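Tudor domain-containing protein 1 (Mus musculus, PDB 4B9W) takes part in silencing transposable elements through the piRNA pathway during spermatogenesis, its Tudor domains binding arginine-methylated Piwi proteins. Local coordinates at residues 12-24 with 155-167. Numbering follows the deposited sequence.
Sequences EFTVDETVDVVVC and VVGLKLQARVVEI
Val-19 and Ala-162 exchange two backbone hydrogen bonds, Val-19 N to Ala-162 O (2.8 Å) and Ala-162 N to Val-19 O, and Val-21 and Leu-160 form a second such pair, so the segments make an antiparallel ladder within the SN-like sheet of this extended Tudor domain. Residues 18-21, near the start of the chain, thus pair with 160-163 from its C-terminal part; strand 31-36 flanks the first and strand 171-178 the second. Backbone hydrogen bonding continues into the type II turn 14-17, where Val-164 N meets Glu-17 O almost straight (172°) and Asp-16 N gives a more bent bond to Val-164 O. Positive phi (67°) at Asp-16 suits the third position of that turn, which is closed by Glu-17 N to Thr-14 O; the Glu-17 carboxylate braces it by accepting the Thr-14 N-H on OE1, while OE2 pairs with Lys-38. At the far end, where the strands part, a water accepts from Val-23 N and donates to the carbonyls of Val-155 and Leu-158. Asp-16 and Arg-163 run alongside each other as a salt bridge, though the modelled spacing is too short to trust. Beside it, CG2 of Thr-18 rests on the aliphatic CG of Arg-163 (3.6 Å). The face bearing Val-19, Val-21, Leu-160 and Ala-162 is apolar. Val-164 sends CG2 toward CD1 of Phe-13 (3.8 Å), whose ring also meets Phe-36. Ile-167 reaches Val-15 CG2 with CD1 (4.0 Å). Val-21 CG1, set beside its own backbone N (chi1 -59°), presses on the small Ala-162 at CB, a tight 3.5 Å.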
# COMPACT_ATOMS: atom_id res chain seq x y z
N GLU A 12 7.84 -1.15 21.52
CA GLU A 12 7.54 0.18 22.03
C GLU A 12 8.81 0.94 22.35
O GLU A 12 9.80 0.34 22.79
CB GLU A 12 6.63 0.07 23.27
CG GLU A 12 5.24 -0.49 22.97
CD GLU A 12 4.42 0.42 22.09
OE1 GLU A 12 4.92 1.53 21.79
OE2 GLU A 12 3.28 0.07 21.69
N PHE A 13 8.75 2.26 22.15
CA PHE A 13 9.90 3.17 22.33
C PHE A 13 9.59 4.41 23.16
O PHE A 13 8.44 4.84 23.28
CB PHE A 13 10.40 3.67 20.95
CG PHE A 13 10.73 2.58 20.00
CD1 PHE A 13 11.99 1.97 20.03
CD2 PHE A 13 9.79 2.11 19.10
CE1 PHE A 13 12.29 0.93 19.17
CE2 PHE A 13 10.10 1.08 18.23
CZ PHE A 13 11.34 0.49 18.27
N THR A 14 10.66 5.02 23.67
CA THR A 14 10.58 6.37 24.20
C THR A 14 11.25 7.38 23.24
O THR A 14 12.21 7.04 22.52
CB THR A 14 11.19 6.47 25.60
OG1 THR A 14 12.57 6.16 25.52
CG2 THR A 14 10.47 5.51 26.59
N VAL A 15 10.75 8.61 23.26
CA VAL A 15 11.27 9.65 22.38
C VAL A 15 12.73 9.87 22.75
O VAL A 15 13.08 9.87 23.93
CB VAL A 15 10.43 10.94 22.47
CG1 VAL A 15 11.03 12.04 21.61
CG2 VAL A 15 8.99 10.65 22.05
N ASP A 16 13.58 9.97 21.73
CA ASP A 16 15.05 10.04 21.85
C ASP A 16 15.76 8.81 22.38
O ASP A 16 16.97 8.87 22.64
CB ASP A 16 15.49 11.27 22.65
CG ASP A 16 15.37 12.53 21.85
OD1 ASP A 16 15.38 12.46 20.60
OD2 ASP A 16 15.26 13.61 22.49
N GLU A 17 15.06 7.68 22.48
CA GLU A 17 15.71 6.40 22.75
C GLU A 17 16.77 6.09 21.69
O GLU A 17 16.53 6.26 20.49
CB GLU A 17 14.67 5.28 22.79
CG GLU A 17 15.23 3.93 23.20
CD GLU A 17 14.17 2.85 23.30
OE1 GLU A 17 12.96 3.18 23.47
OE2 GLU A 17 14.54 1.67 23.23
N THR A 18 17.94 5.65 22.13
CA THR A 18 18.96 5.19 21.18
C THR A 18 19.15 3.69 21.30
O THR A 18 19.28 3.14 22.40
CB THR A 18 20.30 5.92 21.36
OG1 THR A 18 20.79 5.66 22.68
CG2 THR A 18 20.12 7.37 21.17
N VAL A 19 19.11 3.02 20.16
CA VAL A 19 19.04 1.58 20.13
C VAL A 19 19.63 1.06 18.81
O VAL A 19 19.51 1.69 17.76
CB VAL A 19 17.57 1.13 20.31
CG1 VAL A 19 16.68 1.84 19.31
CG2 VAL A 19 17.45 -0.40 20.22
N ASP A 20 20.32 -0.06 18.88
CA ASP A 20 20.93 -0.64 17.69
C ASP A 20 19.87 -1.34 16.86
O ASP A 20 18.93 -1.95 17.39
CB ASP A 20 22.07 -1.59 18.05
CG ASP A 20 23.31 -0.86 18.53
OD1 ASP A 20 23.57 0.30 18.12
OD2 ASP A 20 24.04 -1.45 19.34
N VAL A 21 20.00 -1.19 15.55
CA VAL A 21 19.11 -1.79 14.58
C VAL A 21 19.89 -2.53 13.50
O VAL A 21 21.07 -2.26 13.24
CB VAL A 21 18.22 -0.73 13.90
CG1 VAL A 21 17.39 0.02 14.94
CG2 VAL A 21 19.05 0.23 13.05
N VAL A 22 19.21 -3.50 12.90
CA VAL A 22 19.58 -4.09 11.63
C VAL A 22 18.33 -3.89 10.78
O VAL A 22 17.21 -4.10 11.27
CB VAL A 22 19.94 -5.60 11.72
CG1 VAL A 22 21.36 -5.80 12.25
CG2 VAL A 22 18.93 -6.36 12.58
N VAL A 23 18.52 -3.43 9.55
CA VAL A 23 17.42 -3.23 8.63
C VAL A 23 17.00 -4.60 8.07
O VAL A 23 17.82 -5.32 7.51
CB VAL A 23 17.84 -2.24 7.51
CG1 VAL A 23 16.72 -2.06 6.48
CG2 VAL A 23 18.24 -0.90 8.13
N CYS A 24 15.74 -5.00 8.25
CA CYS A 24 15.27 -6.30 7.75
C CYS A 24 14.44 -6.20 6.45
O CYS A 24 14.22 -7.19 5.73
CB CYS A 24 14.50 -7.04 8.84
SG CYS A 24 13.14 -6.10 9.59
N VAL A 155 23.40 0.56 4.54
CA VAL A 155 22.94 -0.25 5.67
C VAL A 155 23.22 -1.75 5.51
O VAL A 155 23.24 -2.47 6.51
CB VAL A 155 21.43 -0.05 5.97
CG1 VAL A 155 21.09 1.43 6.05
CG2 VAL A 155 20.56 -0.74 4.93
N VAL A 156 23.40 -2.23 4.28
CA VAL A 156 23.52 -3.68 4.07
C VAL A 156 24.64 -4.32 4.93
O VAL A 156 25.73 -3.78 5.04
CB VAL A 156 23.74 -4.01 2.58
CG1 VAL A 156 25.11 -3.53 2.09
CG2 VAL A 156 23.54 -5.51 2.34
N GLY A 157 24.34 -5.47 5.57
CA GLY A 157 25.35 -6.19 6.38
C GLY A 157 25.90 -5.46 7.60
O GLY A 157 26.93 -5.84 8.16
N LEU A 158 25.18 -4.44 8.05
CA LEU A 158 25.65 -3.51 9.07
C LEU A 158 24.63 -3.42 10.21
O LEU A 158 23.44 -3.46 9.98
CB LEU A 158 25.80 -2.12 8.45
CG LEU A 158 26.74 -1.09 9.06
CD1 LEU A 158 28.14 -1.66 9.35
CD2 LEU A 158 26.83 0.11 8.12
N LYS A 159 25.13 -3.30 11.43
CA LYS A 159 24.32 -2.89 12.56
C LYS A 159 24.58 -1.40 12.75
O LYS A 159 25.73 -0.96 12.76
CB LYS A 159 24.68 -3.70 13.81
CG LYS A 159 24.03 -3.19 15.09
CD LYS A 159 24.22 -4.17 16.25
CE LYS A 159 25.66 -4.32 16.73
NZ LYS A 159 25.78 -5.51 17.65
N LEU A 160 23.50 -0.62 12.86
CA LEU A 160 23.58 0.84 13.02
C LEU A 160 22.95 1.28 14.33
O LEU A 160 22.11 0.57 14.88
CB LEU A 160 22.89 1.57 11.84
CG LEU A 160 23.33 1.18 10.42
CD1 LEU A 160 22.33 0.25 9.74
CD2 LEU A 160 23.51 2.40 9.54
N GLN A 161 23.36 2.44 14.83
CA GLN A 161 22.65 3.12 15.93
C GLN A 161 21.43 3.89 15.42
O GLN A 161 21.53 4.75 14.53
CB GLN A 161 23.60 4.10 16.65
CG GLN A 161 22.94 4.96 17.71
CD GLN A 161 23.93 5.86 18.42
OE1 GLN A 161 24.26 6.94 17.94
NE2 GLN A 161 24.40 5.42 19.58
N ALA A 162 20.27 3.61 15.99
CA ALA A 162 19.06 4.36 15.66
C ALA A 162 18.68 5.20 16.85
O ALA A 162 18.66 4.72 17.99
CB ALA A 162 17.91 3.43 15.27
N ARG A 163 18.40 6.47 16.59
CA ARG A 163 17.81 7.34 17.58
C ARG A 163 16.36 7.61 17.16
O ARG A 163 16.09 8.08 16.06
CB ARG A 163 18.59 8.63 17.71
CG ARG A 163 18.16 9.43 18.91
CD ARG A 163 19.16 10.53 19.24
NE ARG A 163 19.08 11.61 18.29
CZ ARG A 163 18.12 12.53 18.26
NH1 ARG A 163 17.10 12.49 19.12
NH2 ARG A 163 18.14 13.50 17.34
N VAL A 164 15.44 7.26 18.03
CA VAL A 164 14.02 7.34 17.76
C VAL A 164 13.61 8.82 17.96
O VAL A 164 13.41 9.24 19.07
CB VAL A 164 13.25 6.34 18.68
CG1 VAL A 164 11.75 6.36 18.43
CG2 VAL A 164 13.77 4.91 18.51
N VAL A 165 13.50 9.60 16.90
CA VAL A 165 13.25 11.06 17.02
C VAL A 165 11.75 11.36 17.11
O VAL A 165 11.34 12.25 17.86
CB VAL A 165 13.88 11.84 15.83
CG1 VAL A 165 13.53 13.33 15.86
CG2 VAL A 165 15.39 11.65 15.81
N GLU A 166 10.95 10.64 16.32
CA GLU A 166 9.50 10.81 16.37
C GLU A 166 8.80 9.45 16.28
O GLU A 166 9.27 8.55 15.56
CB GLU A 166 9.02 11.80 15.29
CG GLU A 166 8.69 11.18 13.96
CD GLU A 166 8.57 12.21 12.84
OE1 GLU A 166 7.97 13.29 13.08
OE2 GLU A 166 9.07 11.92 11.71
N ILE A 167 7.70 9.33 17.03
CA ILE A 167 6.94 8.10 17.16
C ILE A 167 5.56 8.41 16.64
O ILE A 167 4.94 9.36 17.10
CB ILE A 167 6.80 7.64 18.65
CG1 ILE A 167 8.15 7.71 19.39
CG2 ILE A 167 6.20 6.24 18.74
CD1 ILE A 167 8.17 6.94 20.71
O HOH W 1 21.28 -3.58 8.46